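Local atomic coordinates of nitrate transport protein (Xanthomonas axonopodis pv. citri, PDB entry 3KSX), a protein that probably binds alkanesulfonates in the periplasm for uptake, as a solute-binding protein of the SsuA type, and is seen here with the sulfonate buffer MOPS. Residues L50-F55 with Q230-L235; E27-I33 with R57-V63. All coordinates share one frame; numbering follows the deposited sequence.

Contact 1. Residues L50-F55 with Q230-L235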
loop_
_atom_site.group_PDB
_atom_site.type_symbol
_atom_site.label_atom_id
_atom_site.label_comp_id
_atom_site.label_asym_id
_atom_site.label_seq_id
_atom_site.Cartn_x
_atom_site.Cartn_y
_atom_site.Cartn_z
ATOM N N LEU A 50 -15.030 -1.295 14.426
ATOM C CA LEU A 50 -14.108 -1.484 15.578
ATOM C C LEU A 50 -13.745 -0.173 16.261
ATOM O O LEU A 50 -13.634 -0.095 17.504
ATOM C CB LEU A 50 -12.817 -2.181 15.129
ATOM C CG LEU A 50 -12.999 -3.591 14.489
ATOM C CD1 LEU A 50 -11.660 -4.282 14.260
ATOM C CD2 LEU A 50 -13.852 -4.426 15.460
ATOM N N LEU A 51 -13.542 0.844 15.452
ATOM C CA LEU A 51 -13.097 2.138 15.964
ATOM C C LEU A 51 -14.285 2.777 16.659
ATOM O O LEU A 51 -14.118 3.361 17.716
ATOM C CB LEU A 51 -12.603 3.042 14.800
ATOM C CG LEU A 51 -11.260 2.607 14.198
ATOM C CD1 LEU A 51 -10.793 3.620 13.223
ATOM C CD2 LEU A 51 -10.189 2.380 15.270
ATOM N N GLU A 52 -15.458 2.671 16.038
ATOM C CA GLU A 52 -16.686 3.280 16.579
ATOM C C GLU A 52 -17.009 2.642 17.889
ATOM O O GLU A 52 -17.255 3.338 18.866
ATOM C CB GLU A 52 -17.859 3.139 15.630
ATOM C CG GLU A 52 -17.670 3.890 14.329
ATOM C CD GLU A 52 -16.883 3.105 13.253
ATOM O OE1 GLU A 52 -16.265 2.060 13.540
ATOM O OE2 GLU A 52 -16.894 3.540 12.098
ATOM N N GLN A 53 -16.882 1.337 17.968
ATOM C CA GLN A 53 -17.042 0.668 19.249
ATOM C C GLN A 53 -16.056 1.123 20.328
ATOM O O GLN A 53 -16.433 1.292 21.489
ATOM C CB GLN A 53 -16.853 -0.833 19.082
ATOM C CG GLN A 53 -17.848 -1.485 18.164
ATOM C CD GLN A 53 -17.716 -2.974 18.284
ATOM O OE1 GLN A 53 -17.607 -3.478 19.396
ATOM N NE2 GLN A 53 -17.639 -3.676 17.164
ATOM N N ARG A 54 -14.799 1.351 19.951
ATOM C CA ARG A 54 -13.766 1.774 20.892
ATOM C C ARG A 54 -13.866 3.273 21.336
ATOM O O ARG A 54 -13.521 3.657 22.469
ATOM C CB ARG A 54 -12.388 1.479 20.260
ATOM C CG ARG A 54 -11.192 1.849 21.176
ATOM C CD ARG A 54 -10.425 0.613 21.627
ATOM N NE ARG A 54 -9.303 0.879 22.562
ATOM C CZ ARG A 54 -7.990 0.715 22.280
ATOM N NH1 ARG A 54 -7.593 0.324 21.064
ATOM N NH2 ARG A 54 -7.052 0.953 23.220
ATOM N N PHE A 55 -14.346 4.121 20.462
ATOM C CA PHE A 55 -14.263 5.545 20.689
ATOM C C PHE A 55 -15.640 6.179 20.445
ATOM O O PHE A 55 -15.841 6.889 19.467
ATOM C CB PHE A 55 -13.244 6.113 19.713
ATOM C CG PHE A 55 -11.852 5.530 19.876
ATOM C CD1 PHE A 55 -11.065 5.860 20.999
ATOM C CD2 PHE A 55 -11.321 4.693 18.881
ATOM C CE1 PHE A 55 -9.779 5.346 21.116
ATOM C CE2 PHE A 55 -10.075 4.171 19.002
ATOM C CZ PHE A 55 -9.291 4.510 20.121
ATOM N N GLN A 230 -3.935 4.296 20.534
ATOM C CA GLN A 230 -5.066 3.399 20.734
ATOM C C GLN A 230 -5.723 3.030 19.442
ATOM O O GLN A 230 -6.117 1.868 19.278
ATOM C CB GLN A 230 -6.084 4.014 21.663
ATOM C CG GLN A 230 -5.634 3.850 23.101
ATOM C CD GLN A 230 -6.031 5.018 23.926
ATOM O OE1 GLN A 230 -7.155 5.528 23.806
ATOM N NE2 GLN A 230 -5.102 5.499 24.755
ATOM N N VAL A 231 -5.847 3.985 18.499
ATOM C CA VAL A 231 -6.328 3.690 17.136
ATOM C C VAL A 231 -5.488 2.575 16.495
ATOM O O VAL A 231 -6.053 1.576 16.005
ATOM C CB VAL A 231 -6.348 4.968 16.253
ATOM C CG1 VAL A 231 -6.667 4.627 14.820
ATOM C CG2 VAL A 231 -7.437 5.978 16.770
ATOM N N MET A 232 -4.166 2.754 16.520
ATOM C CA MET A 232 -3.227 1.777 15.944
ATOM C C MET A 232 -3.440 0.456 16.628
ATOM O O MET A 232 -3.474 -0.575 15.965
ATOM C CB MET A 232 -1.768 2.103 16.173
ATOM C CG MET A 232 -1.214 3.392 15.550
ATOM S SD MET A 232 -1.337 3.307 13.769
ATOM C CE MET A 232 -2.927 4.102 13.377
ATOM N N GLY A 233 -3.590 0.484 17.962
ATOM C CA GLY A 233 -3.960 -0.746 18.720
ATOM C C GLY A 233 -5.142 -1.519 18.182
ATOM O O GLY A 233 -5.114 -2.727 18.110
ATOM N N THR A 234 -6.205 -0.811 17.819
ATOM C CA THR A 234 -7.428 -1.422 17.348
ATOM C C THR A 234 -7.245 -1.898 15.911
ATOM O O THR A 234 -7.760 -2.956 15.510
ATOM C CB THR A 234 -8.642 -0.411 17.499
ATOM O OG1 THR A 234 -8.783 -0.102 18.868
ATOM C CG2 THR A 234 -9.966 -0.986 17.033
ATOM N N LEU A 235 -6.475 -1.159 15.126
ATOM C CA LEU A 235 -6.236 -1.618 13.772
ATOM C C LEU A 235 -5.307 -2.851 13.772
ATOM O O LEU A 235 -5.348 -3.696 12.841
ATOM C CB LEU A 235 -5.672 -0.471 12.922
ATOM C CG LEU A 235 -6.595 0.733 12.745
ATOM C CD1 LEU A 235 -5.965 1.668 11.794
ATOM C CD2 LEU A 235 -7.951 0.237 12.178
#
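R54 reaches from the C-terminal end of helix 50-54 to T234 on helix 225-244 and makes the one hydrogen bond between these two segments. Its NH1 donates to T234 OG1 with an N-H...O angle of 156°, and the hydroxyl lies practically in the guanidinium plane; the modelled separation of 2.5 Å is unusually short, and its exact value is doubtful. The chain gets there because CG stands anti to the backbone N (chi1 -178°) and the next torsion bends it, so that CD and the guanidinium run past the threonine in the opposite direction. The backbone carbonyl of Q230 is also near NH1, but at a poor angle for bonding.

Beside this polar link, Q230 and V231 pack by van der Waals contact on R54 and F55. The guanidinium of R54 has Q230 CB over one face, and its NH2 lies 3.2 Å from Q230 CG; the two side chains cross at about a right angle. Q230 CB also sits at the edge of the F55 ring, 3.6 Å from CZ, while V231 CG2 approaches CE2 of the same ring at 3.9 Å.

Mainly apolar packing takes over toward the start of helix 50-54. The methyl of T234, CG2, touches both L50 CB, at 3.6 Å, and L51 CD2, at 3.8 Å. Thus one threonine serves both characters of the interface, its hydroxyl taking the arginine and its methyl the leucines. L51 CD2 also comes within 4.2 Å of V231 CG1.

The short helix segments run nearer antiparallel than parallel, at 133°, with axes 10.1 Å apart. This is helix-helix packing between residues far apart in sequence: L51 continues onto I60 and W62 of strand 59-65, F55 meets F227 edge-to-face, and L235 rests on helix 40-48 and on F214 of strand 212-217.

Contact 2. Residues E27-I33 with R57-V63; sequences EPAQLRI and RTKITWV
L31 stands opposite I60 where strands 30-36 and 59-65 run parallel, its N and O bonding to K59 and T61; the two strands are joined by a right-handed beta-alpha-beta crossover of the kind that builds the lobes of periplasmic binding proteins. Strand 59-65 is outermost in its five-stranded mixed sheet. L31 N donates to K59 O at 2.9 Å, and L31 O accepts from T61 N with an N-H...O angle of 175°. The pattern continues as I33 N bonds to T61 O and I33 O receives V63 N; at the start, K59 N donates to A29 O. Thus L31 and I33 use both backbone N and O on this neighbour, whereas R32 turns its backbone bonds to D81 and Q30 O is hydrogen-bonded to Y220 OH.

Before the strands begin, side chains supply the links. T58 OG1 donates to P28 O at 2.8 Å, in the carbonyl plane. Farther out, R57 NH2 forms a salt bridge with E27 OE1 at 2.7 Å, meeting it from above the carboxylate plane; the second bond, from NE, is weak.

On the face carrying Q30, R32, K59 and T61, the amide of Q30 bonds through NE2 to T61 OG1 at 3.2 Å, its extended chain lying alongside K59. R32 lays one guanidinium face on V63 CG2, while its NE hydrogen-bonds to S79 O.

The opposite face, carrying L31, I33, I60 and W62, is mainly apolar. I33 CG2 sits over the six-membered ring of W62 in a CH-pi contact, 4.0 Å from the centroid and 15° off the ring normal.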
loop_
_atom_site.group_PDB
_atom_site.type_symbol
_atom_site.label_atom_id
_atom_site.label_comp_id
_atom_site.label_asym_id
_atom_site.label_seq_id
_atom_site.Cartn_x
_atom_site.Cartn_y
_atom_site.Cartn_z
ATOM N N GLU A 27 -10.781 13.158 23.973
ATOM C CA GLU A 27 -10.424 12.444 22.743
ATOM C C GLU A 27 -10.964 13.351 21.638
ATOM O O GLU A 27 -11.777 14.233 21.905
ATOM C CB GLU A 27 -11.111 11.078 22.669
ATOM C CG GLU A 27 -11.143 10.337 23.986
ATOM C CD GLU A 27 -11.712 8.942 23.848
ATOM O OE1 GLU A 27 -12.924 8.815 23.565
ATOM O OE2 GLU A 27 -10.943 7.979 24.035
ATOM N N PRO A 28 -10.510 13.179 20.399
ATOM C CA PRO A 28 -10.930 14.181 19.423
ATOM C C PRO A 28 -12.403 14.128 19.063
ATOM O O PRO A 28 -13.061 13.106 19.280
ATOM C CB PRO A 28 -10.085 13.846 18.202
ATOM C CG PRO A 28 -9.745 12.434 18.418
ATOM C CD PRO A 28 -9.528 12.255 19.832
ATOM N N ALA A 29 -12.903 15.236 18.506
ATOM C CA ALA A 29 -14.283 15.314 18.036
ATOM C C ALA A 29 -14.477 14.372 16.834
ATOM O O ALA A 29 -15.548 13.761 16.673
ATOM C CB ALA A 29 -14.609 16.715 17.609
ATOM N N GLN A 30 -13.433 14.239 16.009
ATOM C CA GLN A 30 -13.594 13.543 14.748
ATOM C C GLN A 30 -12.256 12.865 14.341
ATOM O O GLN A 30 -11.161 13.367 14.666
ATOM C CB GLN A 30 -14.033 14.531 13.651
ATOM C CG GLN A 30 -14.492 13.758 12.403
ATOM C CD GLN A 30 -14.960 14.626 11.222
ATOM O OE1 GLN A 30 -14.560 15.786 11.077
ATOM N NE2 GLN A 30 -15.779 14.031 10.353
ATOM N N LEU A 31 -12.361 11.735 13.639
ATOM C CA LEU A 31 -11.202 11.094 13.016
ATOM C C LEU A 31 -11.629 10.803 11.593
ATOM O O LEU A 31 -12.483 9.924 11.380
ATOM C CB LEU A 31 -10.865 9.784 13.732
ATOM C CG LEU A 31 -9.868 8.883 12.947
ATOM C CD1 LEU A 31 -8.545 9.627 12.622
ATOM C CD2 LEU A 31 -9.613 7.630 13.715
ATOM N N ARG A 32 -11.079 11.533 10.618
ATOM C CA ARG A 32 -11.339 11.264 9.227
ATOM C C ARG A 32 -10.129 10.454 8.772
ATOM O O ARG A 32 -9.010 11.009 8.750
ATOM C CB ARG A 32 -11.411 12.575 8.401
ATOM C CG ARG A 32 -12.723 13.377 8.631
ATOM C CD ARG A 32 -12.965 14.614 7.697
ATOM N NE ARG A 32 -12.665 14.340 6.315
ATOM C CZ ARG A 32 -13.469 13.921 5.325
ATOM N NH1 ARG A 32 -14.740 13.666 5.484
ATOM N NH2 ARG A 32 -12.946 13.767 4.090
ATOM N N ILE A 33 -10.342 9.136 8.590
ATOM C CA ILE A 33 -9.239 8.185 8.338
ATOM C C ILE A 33 -9.291 7.642 6.903
ATOM O O ILE A 33 -10.344 7.237 6.407
ATOM C CB ILE A 33 -9.192 7.115 9.435
ATOM C CG1 ILE A 33 -8.273 5.976 9.109
ATOM C CG2 ILE A 33 -10.616 6.565 9.730
ATOM C CD1 ILE A 33 -8.095 4.968 10.262
ATOM N N ARG A 57 -17.250 8.626 21.699
ATOM C CA ARG A 57 -17.305 10.083 21.667
ATOM C C ARG A 57 -16.592 10.741 20.446
ATOM O O ARG A 57 -16.457 11.962 20.366
ATOM C CB ARG A 57 -16.729 10.590 22.973
ATOM C CG ARG A 57 -17.568 10.211 24.218
ATOM C CD ARG A 57 -16.710 10.337 25.476
ATOM N NE ARG A 57 -15.466 9.522 25.419
ATOM C CZ ARG A 57 -15.372 8.209 25.731
ATOM N NH1 ARG A 57 -16.439 7.511 26.124
ATOM N NH2 ARG A 57 -14.205 7.560 25.638
ATOM N N THR A 58 -16.146 9.915 19.499
ATOM C CA THR A 58 -15.430 10.380 18.322
ATOM C C THR A 58 -16.201 9.973 17.060
ATOM O O THR A 58 -16.597 8.815 16.887
ATOM C CB THR A 58 -13.991 9.824 18.331
ATOM O OG1 THR A 58 -13.321 10.279 19.508
ATOM C CG2 THR A 58 -13.200 10.360 17.138
ATOM N N LYS A 59 -16.467 10.928 16.186
ATOM C CA LYS A 59 -17.143 10.635 14.926
ATOM C C LYS A 59 -16.044 10.043 14.037
ATOM O O LYS A 59 -15.045 10.734 13.772
ATOM C CB LYS A 59 -17.645 11.951 14.290
ATOM C CG LYS A 59 -18.415 11.801 12.977
ATOM C CD LYS A 59 -18.541 13.180 12.227
ATOM C CE LYS A 59 -19.530 13.203 11.071
ATOM N NZ LYS A 59 -18.956 12.981 9.649
ATOM N N ILE A 60 -16.230 8.806 13.599
ATOM C CA ILE A 60 -15.247 8.156 12.729
ATOM C C ILE A 60 -15.791 8.196 11.352
ATOM O O ILE A 60 -16.908 7.726 11.108
ATOM C CB ILE A 60 -15.089 6.663 13.088
ATOM C CG1 ILE A 60 -14.828 6.450 14.599
ATOM C CG2 ILE A 60 -13.976 5.998 12.275
ATOM C CD1 ILE A 60 -13.551 6.885 15.137
ATOM N N THR A 61 -14.999 8.737 10.431
ATOM C CA THR A 61 -15.362 8.816 9.051
ATOM C C THR A 61 -14.238 8.172 8.166
ATOM O O THR A 61 -13.110 8.738 8.029
ATOM C CB THR A 61 -15.455 10.275 8.638
ATOM O OG1 THR A 61 -16.388 10.966 9.486
ATOM C CG2 THR A 61 -15.911 10.389 7.191
ATOM N N TRP A 62 -14.582 7.041 7.542
ATOM C CA TRP A 62 -13.639 6.339 6.650
ATOM C C TRP A 62 -13.769 6.918 5.275
ATOM O O TRP A 62 -14.877 7.104 4.778
ATOM C CB TRP A 62 -14.004 4.861 6.581
ATOM C CG TRP A 62 -13.726 4.097 7.799
ATOM C CD1 TRP A 62 -14.590 3.923 8.860
ATOM C CD2 TRP A 62 -12.492 3.464 8.189
ATOM N NE1 TRP A 62 -13.985 3.168 9.838
ATOM C CE2 TRP A 62 -12.705 2.880 9.458
ATOM C CE3 TRP A 62 -11.261 3.255 7.558
ATOM C CZ2 TRP A 62 -11.714 2.149 10.130
ATOM C CZ3 TRP A 62 -10.282 2.546 8.210
ATOM C CH2 TRP A 62 -10.514 1.992 9.510
ATOM N N VAL A 63 -12.655 7.150 4.609
ATOM C CA VAL A 63 -12.666 7.777 3.300
ATOM C C VAL A 63 -11.778 6.900 2.406
ATOM O O VAL A 63 -10.589 6.762 2.649
ATOM C CB VAL A 63 -12.107 9.250 3.351
ATOM C CG1 VAL A 63 -11.974 9.837 1.943
ATOM C CG2 VAL A 63 -12.908 10.176 4.316
#

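Contacts 1 and 2 illustrate how helix and sheet layers share side chains: their centres lie 11 Å apart, and helix 50-54 is followed, after a short loop, by strand 59-65. Along the chain the four segments alternate, so 50-55 falls between the two strands and 230-235 returns much later to the same layer. L51 CD1 touches W62 CZ2 at 3.5 Å, and F55 CD1 lies 3.7 Å from E27 OE2. Helices 225-244 and 50-54 lie on the same face of the sheet, V231 packing on L31 and L51 on I60. The contacts, centred about 20 and 22 Å from the centre of the chain, are structural packing within one lobe.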